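Local structure of designed Anbu Protein (Synthetic construct, 5LOY) at residues G5-E10 / A137-P142; L12-D17 / D192-E197; P39-I44 / G116-E121. The protein probably acts as an N-terminal nucleophile hydrolase related to the proteasome beta subunit, a designed consensus form of Anbu that builds helical assemblies. One frame throughout, in Å; residues are numbered along the deposited sequence.

Interaction 1: G5-E10 / A137-P142; sequences GIRLDE and ATPDTP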
ATOM      1  N   GLY A   5      14.682  -3.692  -4.746  1.00 28.75           N
ATOM      2  CA  GLY A   5      15.888  -4.507  -4.765  1.00 28.83           C
ATOM      3  C   GLY A   5      15.678  -5.687  -3.865  1.00 29.29           C
ATOM      4  O   GLY A   5      15.108  -5.546  -2.760  1.00 28.53           O
ATOM      5  N   ILE A   6      16.124  -6.861  -4.329  1.00 31.19           N
ATOM      6  CA  ILE A   6      15.888  -8.130  -3.602  1.00 32.38           C
ATOM      7  C   ILE A   6      17.160  -8.907  -3.515  1.00 33.28           C
ATOM      8  O   ILE A   6      17.873  -9.023  -4.485  1.00 35.77           O
ATOM      9  CB  ILE A   6      14.856  -9.022  -4.301  1.00 32.58           C
ATOM     10  CG1 ILE A   6      13.567  -8.271  -4.524  1.00 32.49           C
ATOM     11  CG2 ILE A   6      14.525 -10.235  -3.458  1.00 34.04           C
ATOM     12  CD1 ILE A   6      12.568  -9.063  -5.329  1.00 32.69           C
ATOM     13  N   ARG A   7      17.427  -9.476  -2.357  1.00 36.04           N
ATOM     14  CA  ARG A   7      18.647 -10.236  -2.127  1.00 38.59           C
ATOM     15  C   ARG A   7      18.382 -11.701  -1.723  1.00 40.55           C
ATOM     16  O   ARG A   7      17.674 -11.973  -0.766  1.00 42.76           O
ATOM     17  CB  ARG A   7      19.423  -9.554  -1.032  1.00 40.94           C
ATOM     18  CG  ARG A   7      20.824 -10.103  -0.883  1.00 47.03           C
ATOM     19  CD  ARG A   7      21.267  -9.985   0.545  1.00 50.87           C
ATOM     20  NE  ARG A   7      22.682 -10.276   0.683  1.00 55.85           N
ATOM     21  CZ  ARG A   7      23.261 -10.628   1.838  1.00 59.42           C
ATOM     22  NH1 ARG A   7      22.541 -10.732   2.961  1.00 56.14           N
ATOM     23  NH2 ARG A   7      24.567 -10.888   1.863  1.00 61.35           N
ATOM     24  N   LEU A   8      18.977 -12.641  -2.445  1.00 43.06           N
ATOM     25  CA  LEU A   8      18.731 -14.068  -2.256  1.00 44.32           C
ATOM     26  C   LEU A   8      20.037 -14.811  -2.184  1.00 45.83           C
ATOM     27  O   LEU A   8      21.072 -14.299  -2.595  1.00 43.96           O
ATOM     28  CB  LEU A   8      17.937 -14.593  -3.444  1.00 46.14           C
ATOM     29  CG  LEU A   8      16.803 -13.652  -3.830  1.00 46.18           C
ATOM     30  CD1 LEU A   8      16.568 -13.682  -5.313  1.00 49.00           C
ATOM     31  CD2 LEU A   8      15.556 -13.993  -3.066  1.00 46.83           C
ATOM     32  N   ASP A   9      19.995 -16.038  -1.682  1.00 47.99           N
ATOM     33  CA  ASP A   9      21.185 -16.870  -1.671  1.00 51.09           C
ATOM     34  C   ASP A   9      21.748 -17.000  -3.076  1.00 49.81           C
ATOM     35  O   ASP A   9      22.957 -16.930  -3.265  1.00 48.93           O
ATOM     36  CB  ASP A   9      20.896 -18.263  -1.084  1.00 56.75           C
ATOM     37  CG  ASP A   9      20.651 -18.236   0.439  1.00 62.70           C
ATOM     38  OD1 ASP A   9      20.791 -17.153   1.072  1.00 63.21           O
ATOM     39  OD2 ASP A   9      20.295 -19.303   1.008  1.00 70.29           O
ATOM     40  N   GLU A  10      20.864 -17.147  -4.062  1.00 48.81           N
ATOM     41  CA  GLU A  10      21.262 -17.331  -5.464  1.00 50.11           C
ATOM     42  C   GLU A  10      21.794 -16.065  -6.164  1.00 46.37           C
ATOM     43  O   GLU A  10      22.382 -16.178  -7.227  1.00 45.63           O
ATOM     44  CB  GLU A  10      20.063 -17.865  -6.282  1.00 54.72           C
ATOM     45  CG  GLU A  10      19.816 -19.375  -6.230  1.00 58.68           C
ATOM     46  CD  GLU A  10      18.651 -19.850  -7.137  1.00 63.01           C
ATOM     47  OE1 GLU A  10      18.189 -19.097  -8.056  1.00 61.24           O
ATOM     48  OE2 GLU A  10      18.175 -21.007  -6.934  1.00 66.87           O
ATOM     49  N   ALA A 137      20.550  -4.946   3.863  1.00 35.00           N
ATOM     50  CA  ALA A 137      19.608  -6.069   3.919  1.00 34.96           C
ATOM     51  C   ALA A 137      20.217  -7.294   4.589  1.00 36.66           C
ATOM     52  O   ALA A 137      21.413  -7.504   4.514  1.00 37.20           O
ATOM     53  CB  ALA A 137      19.145  -6.424   2.528  1.00 33.91           C
ATOM     54  N   THR A 138      19.364  -8.095   5.219  1.00 36.27           N
ATOM     55  CA  THR A 138      19.768  -9.318   5.902  1.00 38.38           C
ATOM     56  C   THR A 138      18.841 -10.476   5.472  1.00 37.41           C
ATOM     57  O   THR A 138      17.877 -10.271   4.760  1.00 35.60           O
ATOM     58  CB  THR A 138      19.696  -9.171   7.450  1.00 40.03           C
ATOM     59  OG1 THR A 138      18.338  -8.914   7.851  1.00 39.24           O
ATOM     60  CG2 THR A 138      20.613  -8.060   7.951  1.00 40.60           C
ATOM     61  N   PRO A 139      19.147 -11.708   5.898  1.00 39.80           N
ATOM     62  CA  PRO A 139      18.203 -12.805   5.647  1.00 41.09           C
ATOM     63  C   PRO A 139      16.780 -12.535   6.151  1.00 42.54           C
ATOM     64  O   PRO A 139      15.801 -12.910   5.485  1.00 45.10           O
ATOM     65  CB  PRO A 139      18.828 -13.971   6.404  1.00 42.14           C
ATOM     66  CG  PRO A 139      20.299 -13.693   6.365  1.00 41.60           C
ATOM     67  CD  PRO A 139      20.439 -12.201   6.418  1.00 40.54           C
ATOM     68  N   ASP A 140      16.660 -11.851   7.279  1.00 45.37           N
ATOM     69  CA  ASP A 140      15.336 -11.529   7.828  1.00 46.18           C
ATOM     70  C   ASP A 140      14.618 -10.372   7.164  1.00 41.52           C
ATOM     71  O   ASP A 140      13.409 -10.325   7.183  1.00 42.12           O
ATOM     72  CB  ASP A 140      15.465 -11.242   9.307  1.00 52.08           C
ATOM     73  CG  ASP A 140      16.059 -12.404  10.048  1.00 56.34           C
ATOM     74  OD1 ASP A 140      15.399 -13.482  10.047  1.00 54.41           O
ATOM     75  OD2 ASP A 140      17.177 -12.232  10.586  1.00 60.27           O
ATOM     76  N   THR A 141      15.358  -9.428   6.606  1.00 40.84           N
ATOM     77  CA  THR A 141      14.769  -8.357   5.787  1.00 38.43           C
ATOM     78  C   THR A 141      15.531  -8.334   4.454  1.00 37.01           C
ATOM     79  O   THR A 141      16.469  -7.568   4.271  1.00 36.27           O
ATOM     80  CB  THR A 141      14.835  -6.984   6.493  1.00 38.36           C
ATOM     81  OG1 THR A 141      14.101  -7.031   7.722  1.00 37.34           O
ATOM     82  CG2 THR A 141      14.271  -5.899   5.596  1.00 37.29           C
ATOM     83  N   PRO A 142      15.138  -9.221   3.531  1.00 36.97           N
ATOM     84  CA  PRO A 142      15.853  -9.472   2.282  1.00 37.79           C
ATOM     85  C   PRO A 142      15.490  -8.570   1.101  1.00 36.61           C
ATOM     86  O   PRO A 142      16.080  -8.720   0.034  1.00 39.30           O
ATOM     87  CB  PRO A 142      15.448 -10.909   1.953  1.00 37.58           C
ATOM     88  CG  PRO A 142      14.036 -10.982   2.440  1.00 36.61           C
ATOM     89  CD  PRO A 142      14.003 -10.147   3.692  1.00 36.59           C
TER

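Interaction 2: L12-D17 / D192-E197; sequences LVFASD and DLLVYE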
ATOM      1  N   LEU A  12      20.831 -11.481  -6.883  1.00 41.67           N
ATOM      2  CA  LEU A  12      20.085 -10.232  -6.677  1.00 39.41           C
ATOM      3  C   LEU A  12      19.121  -9.976  -7.829  1.00 36.83           C
ATOM      4  O   LEU A  12      19.402 -10.322  -8.984  1.00 36.90           O
ATOM      5  CB  LEU A  12      21.029  -9.041  -6.617  1.00 41.30           C
ATOM      6  CG  LEU A  12      22.139  -9.006  -5.570  1.00 45.73           C
ATOM      7  CD1 LEU A  12      23.236  -8.027  -5.966  1.00 46.71           C
ATOM      8  CD2 LEU A  12      21.578  -8.625  -4.207  1.00 44.74           C
ATOM      9  N   VAL A  13      18.018  -9.314  -7.516  1.00 33.38           N
ATOM     10  CA  VAL A  13      17.054  -8.877  -8.517  1.00 33.32           C
ATOM     11  C   VAL A  13      16.694  -7.398  -8.290  1.00 31.47           C
ATOM     12  O   VAL A  13      16.397  -6.997  -7.164  1.00 32.41           O
ATOM     13  CB  VAL A  13      15.767  -9.694  -8.402  1.00 33.90           C
ATOM     14  CG1 VAL A  13      14.724  -9.181  -9.380  1.00 34.33           C
ATOM     15  CG2 VAL A  13      16.045 -11.162  -8.643  1.00 35.34           C
ATOM     16  N   PHE A  14      16.724  -6.605  -9.343  1.00 30.02           N
ATOM     17  CA  PHE A  14      16.390  -5.185  -9.264  1.00 29.27           C
ATOM     18  C   PHE A  14      15.341  -4.836 -10.285  1.00 29.69           C
ATOM     19  O   PHE A  14      15.419  -5.283 -11.437  1.00 30.53           O
ATOM     20  CB  PHE A  14      17.605  -4.311  -9.576  1.00 29.72           C
ATOM     21  CG  PHE A  14      18.788  -4.570  -8.693  1.00 30.06           C
ATOM     22  CD1 PHE A  14      18.932  -3.891  -7.514  1.00 29.99           C
ATOM     23  CD2 PHE A  14      19.795  -5.451  -9.084  1.00 31.34           C
ATOM     24  CE1 PHE A  14      20.037  -4.103  -6.709  1.00 30.66           C
ATOM     25  CE2 PHE A  14      20.908  -5.654  -8.295  1.00 31.66           C
ATOM     26  CZ  PHE A  14      21.025  -4.980  -7.102  1.00 31.54           C
ATOM     27  N   ALA A  15      14.385  -3.994  -9.896  1.00 29.25           N
ATOM     28  CA  ALA A  15      13.387  -3.516 -10.844  1.00 30.37           C
ATOM     29  C   ALA A  15      12.993  -2.090 -10.558  1.00 29.74           C
ATOM     30  O   ALA A  15      12.925  -1.679  -9.399  1.00 30.96           O
ATOM     31  CB  ALA A  15      12.167  -4.410 -10.788  1.00 30.83           C
ATOM     32  N   SER A  16      12.704  -1.336 -11.601  1.00 30.24           N
ATOM     33  CA  SER A  16      12.285   0.052 -11.427  1.00 31.41           C
ATOM     34  C   SER A  16      11.396   0.489 -12.557  1.00 33.33           C
ATOM     35  O   SER A  16      11.561   0.011 -13.665  1.00 35.64           O
ATOM     36  CB  SER A  16      13.509   0.980 -11.377  1.00 30.89           C
ATOM     37  OG  SER A  16      14.255   0.876 -12.577  1.00 31.30           O
ATOM     38  N   ASP A  17      10.475   1.410 -12.285  1.00 34.71           N
ATOM     39  CA  ASP A  17       9.609   1.977 -13.321  1.00 37.51           C
ATOM     40  C   ASP A  17      10.241   3.263 -13.867  1.00 37.44           C
ATOM     41  O   ASP A  17      11.403   3.550 -13.570  1.00 38.34           O
ATOM     42  CB  ASP A  17       8.226   2.271 -12.758  1.00 39.48           C
ATOM     43  CG  ASP A  17       8.163   3.612 -12.039  1.00 43.65           C
ATOM     44  OD1 ASP A  17       9.138   3.911 -11.306  1.00 43.10           O
ATOM     45  OD2 ASP A  17       7.164   4.370 -12.231  1.00 44.42           O
ATOM     46  N   ASP A 192      12.451  -1.300 -15.985  1.00 40.36           N
ATOM     47  CA  ASP A 192      13.750  -1.925 -16.159  1.00 42.44           C
ATOM     48  C   ASP A 192      13.842  -3.084 -15.162  1.00 39.08           C
ATOM     49  O   ASP A 192      13.369  -2.980 -14.021  1.00 37.69           O
ATOM     50  CB  ASP A 192      14.878  -0.902 -15.968  1.00 46.55           C
ATOM     51  CG  ASP A 192      14.943   0.122 -17.115  1.00 54.75           C
ATOM     52  OD1 ASP A 192      15.460  -0.234 -18.203  1.00 63.64           O
ATOM     53  OD2 ASP A 192      14.438   1.272 -16.954  1.00 60.52           O
ATOM     54  N   LEU A 193      14.391  -4.198 -15.631  1.00 37.84           N
ATOM     55  CA  LEU A 193      14.554  -5.391 -14.834  1.00 36.83           C
ATOM     56  C   LEU A 193      15.972  -5.944 -14.998  1.00 38.39           C
ATOM     57  O   LEU A 193      16.445  -6.114 -16.134  1.00 38.62           O
ATOM     58  CB  LEU A 193      13.559  -6.449 -15.282  1.00 37.41           C
ATOM     59  CG  LEU A 193      13.719  -7.817 -14.593  1.00 38.06           C
ATOM     60  CD1 LEU A 193      13.322  -7.724 -13.118  1.00 36.51           C
ATOM     61  CD2 LEU A 193      12.891  -8.886 -15.298  1.00 39.69           C
ATOM     62  N   LEU A 194      16.643  -6.231 -13.876  1.00 37.90           N
ATOM     63  CA  LEU A 194      17.990  -6.804 -13.909  1.00 38.69           C
ATOM     64  C   LEU A 194      18.097  -7.945 -12.921  1.00 37.52           C
ATOM     65  O   LEU A 194      17.724  -7.805 -11.764  1.00 36.92           O
ATOM     66  CB  LEU A 194      19.010  -5.723 -13.599  1.00 38.55           C
ATOM     67  CG  LEU A 194      20.474  -6.064 -13.846  1.00 41.16           C
ATOM     68  CD1 LEU A 194      21.270  -4.772 -14.033  1.00 41.98           C
ATOM     69  CD2 LEU A 194      21.083  -6.899 -12.732  1.00 40.70           C
ATOM     70  N   VAL A 195      18.594  -9.074 -13.401  1.00 39.14           N
ATOM     71  CA  VAL A 195      18.743 -10.282 -12.593  1.00 39.71           C
ATOM     72  C   VAL A 195      20.200 -10.696 -12.595  1.00 40.00           C
ATOM     73  O   VAL A 195      20.772 -10.928 -13.651  1.00 40.52           O
ATOM     74  CB  VAL A 195      17.900 -11.455 -13.156  1.00 40.81           C
ATOM     75  CG1 VAL A 195      18.186 -12.747 -12.382  1.00 42.42           C
ATOM     76  CG2 VAL A 195      16.425 -11.128 -13.086  1.00 39.33           C
ATOM     77  N   TYR A 196      20.798 -10.775 -11.401  1.00 41.39           N
ATOM     78  CA  TYR A 196      22.254 -10.977 -11.237  1.00 42.41           C
ATOM     79  C   TYR A 196      22.517 -12.301 -10.539  1.00 44.07           C
ATOM     80  O   TYR A 196      22.008 -12.515  -9.439  1.00 43.19           O
ATOM     81  CB  TYR A 196      22.883  -9.809 -10.418  1.00 41.28           C
ATOM     82  CG  TYR A 196      24.336 -10.071 -10.072  1.00 42.97           C
ATOM     83  CD1 TYR A 196      25.335  -9.893 -11.025  1.00 44.71           C
ATOM     84  CD2 TYR A 196      24.702 -10.560  -8.837  1.00 42.34           C
ATOM     85  CE1 TYR A 196      26.646 -10.174 -10.739  1.00 45.78           C
ATOM     86  CE2 TYR A 196      26.024 -10.857  -8.540  1.00 44.07           C
ATOM     87  CZ  TYR A 196      26.992 -10.667  -9.496  1.00 46.12           C
ATOM     88  OH  TYR A 196      28.317 -10.960  -9.236  1.00 48.04           O
ATOM     89  N   GLU A 197      23.307 -13.175 -11.157  1.00 47.13           N
ATOM     90  CA  GLU A 197      23.686 -14.448 -10.537  1.00 51.98           C
ATOM     91  C   GLU A 197      24.926 -14.343  -9.638  1.00 50.26           C
ATOM     92  O   GLU A 197      25.979 -13.868 -10.065  1.00 50.85           O
ATOM     93  CB  GLU A 197      24.000 -15.506 -11.599  1.00 60.16           C
ATOM     94  CG  GLU A 197      22.806 -16.099 -12.340  1.00 64.76           C
ATOM     95  CD  GLU A 197      23.216 -17.187 -13.348  1.00 73.87           C
ATOM     96  OE1 GLU A 197      24.390 -17.640 -13.366  1.00 75.34           O
ATOM     97  OE2 GLU A 197      22.353 -17.586 -14.153  1.00 83.08           O
TER
HETATM   98  O   HOH W   1      13.816   2.804 -14.755  1.00 34.22           O

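Interaction 3: P39-I44 / G116-E121; sequences PGERVI and GQIAGE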
ATOM      1  N   PRO A  39      33.474  -6.115 -15.997  1.00 59.03           N
ATOM      2  CA  PRO A  39      33.127  -7.538 -16.145  1.00 59.25           C
ATOM      3  C   PRO A  39      34.242  -8.425 -15.611  1.00 61.30           C
ATOM      4  O   PRO A  39      35.406  -8.190 -15.923  1.00 61.48           O
ATOM      5  CB  PRO A  39      32.951  -7.712 -17.659  1.00 60.88           C
ATOM      6  CG  PRO A  39      32.789  -6.325 -18.206  1.00 60.98           C
ATOM      7  CD  PRO A  39      33.607  -5.444 -17.306  1.00 60.86           C
ATOM      8  N   GLY A  40      33.876  -9.403 -14.783  1.00 61.33           N
ATOM      9  CA  GLY A  40      34.842 -10.255 -14.106  1.00 62.70           C
ATOM     10  C   GLY A  40      35.473  -9.703 -12.825  1.00 63.36           C
ATOM     11  O   GLY A  40      36.262 -10.410 -12.205  1.00 65.16           O
ATOM     12  N   GLU A  41      35.170  -8.463 -12.424  1.00 62.10           N
ATOM     13  CA  GLU A  41      35.648  -7.933 -11.134  1.00 63.58           C
ATOM     14  C   GLU A  41      34.493  -7.364 -10.267  1.00 58.83           C
ATOM     15  O   GLU A  41      34.503  -7.594  -9.057  1.00 60.72           O
ATOM     16  CB  GLU A  41      36.863  -6.967 -11.266  1.00 68.12           C
ATOM     17  CG  GLU A  41      36.609  -5.474 -10.893  1.00 72.77           C
ATOM     18  CD  GLU A  41      36.928  -4.997  -9.419  1.00 75.56           C
ATOM     19  OE1 GLU A  41      36.651  -5.662  -8.368  1.00 72.30           O
ATOM     20  OE2 GLU A  41      37.438  -3.853  -9.303  1.00 79.55           O
ATOM     21  N   ARG A  42      33.508  -6.665 -10.842  1.00 54.30           N
ATOM     22  CA  ARG A  42      32.350  -6.187 -10.055  1.00 51.43           C
ATOM     23  C   ARG A  42      31.144  -5.756 -10.881  1.00 48.23           C
ATOM     24  O   ARG A  42      31.270  -5.346 -12.016  1.00 48.78           O
ATOM     25  CB  ARG A  42      32.736  -4.980  -9.193  1.00 51.96           C
ATOM     26  CG  ARG A  42      33.079  -3.732 -10.007  1.00 53.63           C
ATOM     27  CD  ARG A  42      33.447  -2.535  -9.151  1.00 53.60           C
ATOM     28  NE  ARG A  42      34.563  -2.853  -8.276  1.00 56.64           N
ATOM     29  CZ  ARG A  42      34.895  -2.207  -7.161  1.00 58.08           C
ATOM     30  NH1 ARG A  42      34.205  -1.157  -6.733  1.00 59.36           N
ATOM     31  NH2 ARG A  42      35.926  -2.627  -6.455  1.00 57.57           N
ATOM     32  N   VAL A  43      29.984  -5.816 -10.254  1.00 45.43           N
ATOM     33  CA  VAL A  43      28.762  -5.244 -10.776  1.00 43.93           C
ATOM     34  C   VAL A  43      28.079  -4.467  -9.662  1.00 41.81           C
ATOM     35  O   VAL A  43      27.840  -5.009  -8.591  1.00 40.05           O
ATOM     36  CB  VAL A  43      27.781  -6.330 -11.241  1.00 43.88           C
ATOM     37  CG1 VAL A  43      26.488  -5.713 -11.736  1.00 42.30           C
ATOM     38  CG2 VAL A  43      28.395  -7.172 -12.330  1.00 46.58           C
ATOM     39  N   ILE A  44      27.761  -3.200  -9.921  1.00 41.92           N
ATOM     40  CA  ILE A  44      27.041  -2.356  -8.960  1.00 41.38           C
ATOM     41  C   ILE A  44      25.832  -1.717  -9.617  1.00 39.37           C
ATOM     42  O   ILE A  44      25.952  -1.152 -10.697  1.00 41.44           O
ATOM     43  CB  ILE A  44      27.966  -1.263  -8.433  1.00 42.73           C
ATOM     44  CG1 ILE A  44      29.048  -1.907  -7.578  1.00 44.96           C
ATOM     45  CG2 ILE A  44      27.184  -0.254  -7.608  1.00 41.76           C
ATOM     46  CD1 ILE A  44      30.138  -0.946  -7.202  1.00 47.74           C
ATOM     47  N   GLY A 116      24.946  -5.031  -5.341  1.00 36.41           N
ATOM     48  CA  GLY A 116      25.856  -5.646  -6.287  1.00 37.74           C
ATOM     49  C   GLY A 116      26.826  -6.600  -5.623  1.00 39.67           C
ATOM     50  O   GLY A 116      26.590  -7.044  -4.507  1.00 38.99           O
ATOM     51  N   GLN A 117      27.923  -6.899  -6.320  1.00 41.99           N
ATOM     52  CA  GLN A 117      28.937  -7.795  -5.803  1.00 45.05           C
ATOM     53  C   GLN A 117      30.313  -7.351  -6.271  1.00 47.81           C
ATOM     54  O   GLN A 117      30.503  -6.998  -7.421  1.00 48.53           O
ATOM     55  CB  GLN A 117      28.661  -9.233  -6.225  1.00 44.84           C
ATOM     56  CG  GLN A 117      29.711 -10.199  -5.711  1.00 47.90           C
ATOM     57  CD  GLN A 117      29.320 -11.655  -5.860  1.00 48.88           C
ATOM     58  OE1 GLN A 117      28.579 -12.036  -6.762  1.00 49.65           O
ATOM     59  NE2 GLN A 117      29.839 -12.478  -4.985  1.00 50.39           N
ATOM     60  N   ILE A 118      31.271  -7.381  -5.355  1.00 50.65           N
ATOM     61  CA  ILE A 118      32.664  -7.060  -5.651  1.00 54.02           C
ATOM     62  C   ILE A 118      33.457  -8.335  -5.413  1.00 56.61           C
ATOM     63  O   ILE A 118      33.201  -9.021  -4.452  1.00 58.11           O
ATOM     64  CB  ILE A 118      33.120  -5.911  -4.744  1.00 54.61           C
ATOM     65  CG1 ILE A 118      32.470  -4.611  -5.229  1.00 54.67           C
ATOM     66  CG2 ILE A 118      34.623  -5.781  -4.739  1.00 56.90           C
ATOM     67  CD1 ILE A 118      32.541  -3.457  -4.242  1.00 55.32           C
ATOM     68  N   ALA A 119      34.370  -8.695  -6.307  1.00 59.70           N
ATOM     69  CA  ALA A 119      35.071  -9.993  -6.219  1.00 62.13           C
ATOM     70  C   ALA A 119      35.573 -10.307  -4.796  1.00 66.11           C
ATOM     71  O   ALA A 119      36.160  -9.431  -4.148  1.00 64.87           O
ATOM     72  CB  ALA A 119      36.240 -10.021  -7.186  1.00 63.42           C
ATOM     73  N   GLY A 120      35.322 -11.541  -4.323  1.00 69.14           N
ATOM     74  CA  GLY A 120      35.777 -12.009  -2.993  1.00 71.25           C
ATOM     75  C   GLY A 120      34.968 -11.499  -1.797  1.00 69.35           C
ATOM     76  O   GLY A 120      35.443 -11.431  -0.674  1.00 70.84           O
ATOM     77  N   GLU A 121      33.740 -11.111  -2.060  1.00 66.02           N
ATOM     78  CA  GLU A 121      32.856 -10.520  -1.069  1.00 64.14           C
ATOM     79  C   GLU A 121      31.487 -11.069  -1.567  1.00 57.96           C
ATOM     80  O   GLU A 121      31.308 -11.284  -2.764  1.00 56.15           O
ATOM     81  CB  GLU A 121      33.002  -8.972  -1.141  1.00 64.82           C
ATOM     82  CG  GLU A 121      32.303  -8.098  -0.082  1.00 66.16           C
ATOM     83  CD  GLU A 121      31.751  -6.744  -0.621  1.00 62.72           C
ATOM     84  OE1 GLU A 121      30.949  -6.733  -1.605  1.00 66.62           O
ATOM     85  OE2 GLU A 121      32.064  -5.697  -0.032  1.00 56.53           O
TER

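Interaction 1: G5-E10 / A137-P142
Strand 2-8 of the proteasome-type fold meets the loop between strands 134-136 and 143-147, with Arg7 against Pro142. One backbone hydrogen bond holds the two segments together. Arg7 N donates to Pro142 O over 2.8 Å, and the donor lies nearly on the line of the C=O bond (C=O...N 172°). The same carbonyl O sits 3.6 Å from Arg7 CB. In return, the ring of Pro142 brings its CB to 3.7 Å from Arg7 O. The Arg7 side chain leaves with CG trans to the backbone N (chi1 -169°) and runs extended to NE. This carries the guanidinium past Ala137 and Thr138 to Pro139. Its NH1 stays 3.8 Å from Ala137 O, too far for a bond, and Pro139 CD lies at the guanidinium edge. Arg7 NH2 bonds to Pro123 O, outside the two segments. The loop has its own brace: Thr138 OG1 accepts from Thr141 N at 3.3 Å, while Thr138 N donates to Thr141 O. The former is an ST motif. Gly5 pairs with Phe144, so the Arg7-Pro142 bond carries on the antiparallel pairing of strands 2-8 and 143-147 into the loop, at the edge of a sheet of the Ntn-hydrolase sandwich.

Interaction 2: L12-D17 / D192-E197
Residues Leu12 to Ser16 pair with Asp192 to Tyr196 as neighbouring antiparallel strands, their axes 4.8 Å apart. Six backbone hydrogen bonds join them, two each at the hydrogen-bonded pairs Leu12-Tyr196, Phe14-Leu194 and Ser16-Asp192. They are near straight; Phe14 N reaches Leu194 O at 2.9 Å with an N-H...O angle of 171°. Between these pairs, CA-H...O contacts add to the seam, and Ala15 CA comes to 3.2 Å from Asp192 O.

The tight part is the face carrying Leu12, Phe14, Leu194 and Tyr196, which packs on strands 33-38 and 42-50 of the second sheet. Phe14 and Leu194 lie side by side, CD2 to CD2 at 4.1 Å. Leu12 CD1 meets Tyr196 CD2 at the same spacing. Tyr196 CG is trans to the backbone N (chi1 172°), which lays its ring alongside Leu12; its OH binds Gln117. On the other face Val13 and Val195 touch more loosely, CG2 to CG2 at 4.5 Å, but Leu193 CD1 fits between Val13 CG1 and Ala15 CB, 4.2 Å from each. That face meets helix 166-183, and Leu193 and Val195 also pack on Trp239 of the second subunit.

The polar end is at Ser16 and Asp192, where a water accepts from Ser16 OG at 2.9 Å and donates to Asp17 O and Asp192 OD2. Asp192 OD1 forms a salt bridge with Arg31. The chemistry changes along one face, from hydrocarbon packing to a buried carboxylate whose charge is probably balanced by Arg31 and whose other oxygen is met by water and, weakly and at long range, by Arg208.

Interaction 3: P39-I44 / G116-E121
Arg42 and Ile118 lie side by side on one face of an antiparallel sheet. The guanidinium of Arg42 is spread over Ile118, whose CG1 lies 3.9 Å from its plane, over its centre. On the same face Ile118 CD1 and CG2 lie near Arg42 NH1 and NH2, each at 3.8 Å. The Arg42 chain gets there with CG set between the backbone N and the carbonyl carbon (chi1 67°) and a bend at chi3.

Glu41 comes next. Its OE2 forms a salt bridge with Arg42 NE at 3.2 Å, and its OE1 lies in the guanidinium plane, at the edge. NH1 binds Ala76 O as well. With an alanine in place of Arg42, Ile118 would probably lose its cover on this side, and the Glu41 carboxylate and Ala76 O would be left without their mate.

The backbone sets this up. Val43 N donates to Gln117 O, Gln117 N returns the bond to Val43 O, and Ala119 N donates to Glu41 O at 3.0 Å. Glu41 and Arg42 form a classic beta bulge opposite Val38. Gly116 CA makes a CA-H...O contact of 3.1 Å with Val43 O; a CB there would clash with that oxygen, so a side chain at this place would probably keep the strands from closing.

From Ile118 to Glu121 the chain makes a type II turn, with Gly120 at positive phi. Gln117 ties this turn down on the other face: its NE2 donates to Glu121 O at 2.9 Å, nearly straight at 170°, while OE1 takes Asp199 N and the OH of Tyr196. The contact sets a charged pair on a hydrocarbon platform: Ile118 supports the flat cation from one face, while the N-H groups of Arg42 bond at the edge, to Glu41 and Ala76.

In the fold
Interactions 1 and 2 share one sheet: Ile6 N and Val13 O lie 2.9 Å apart, a probable hydrogen bond, and Leu12 CD2 packs on Arg7 CG. Interaction 3 belongs to the facing sheet, nested in the chain loops closed by both others. It touches interaction 2 across the sandwich, with centres about 16 Å apart. The Tyr196-Gln117 bond joins them, OH to OE1 at 2.7 Å, and Leu12 CD1 sits 3.5 Å from Gly116 N. Interactions 1 and 3 do not touch; centres are about 17 Å apart and nearest atoms about 7 Å. Strand 11-21 carries Asp17, whose OD2 bonds to Thr1 N, at what is probably the active site, as in proteasome beta subunits.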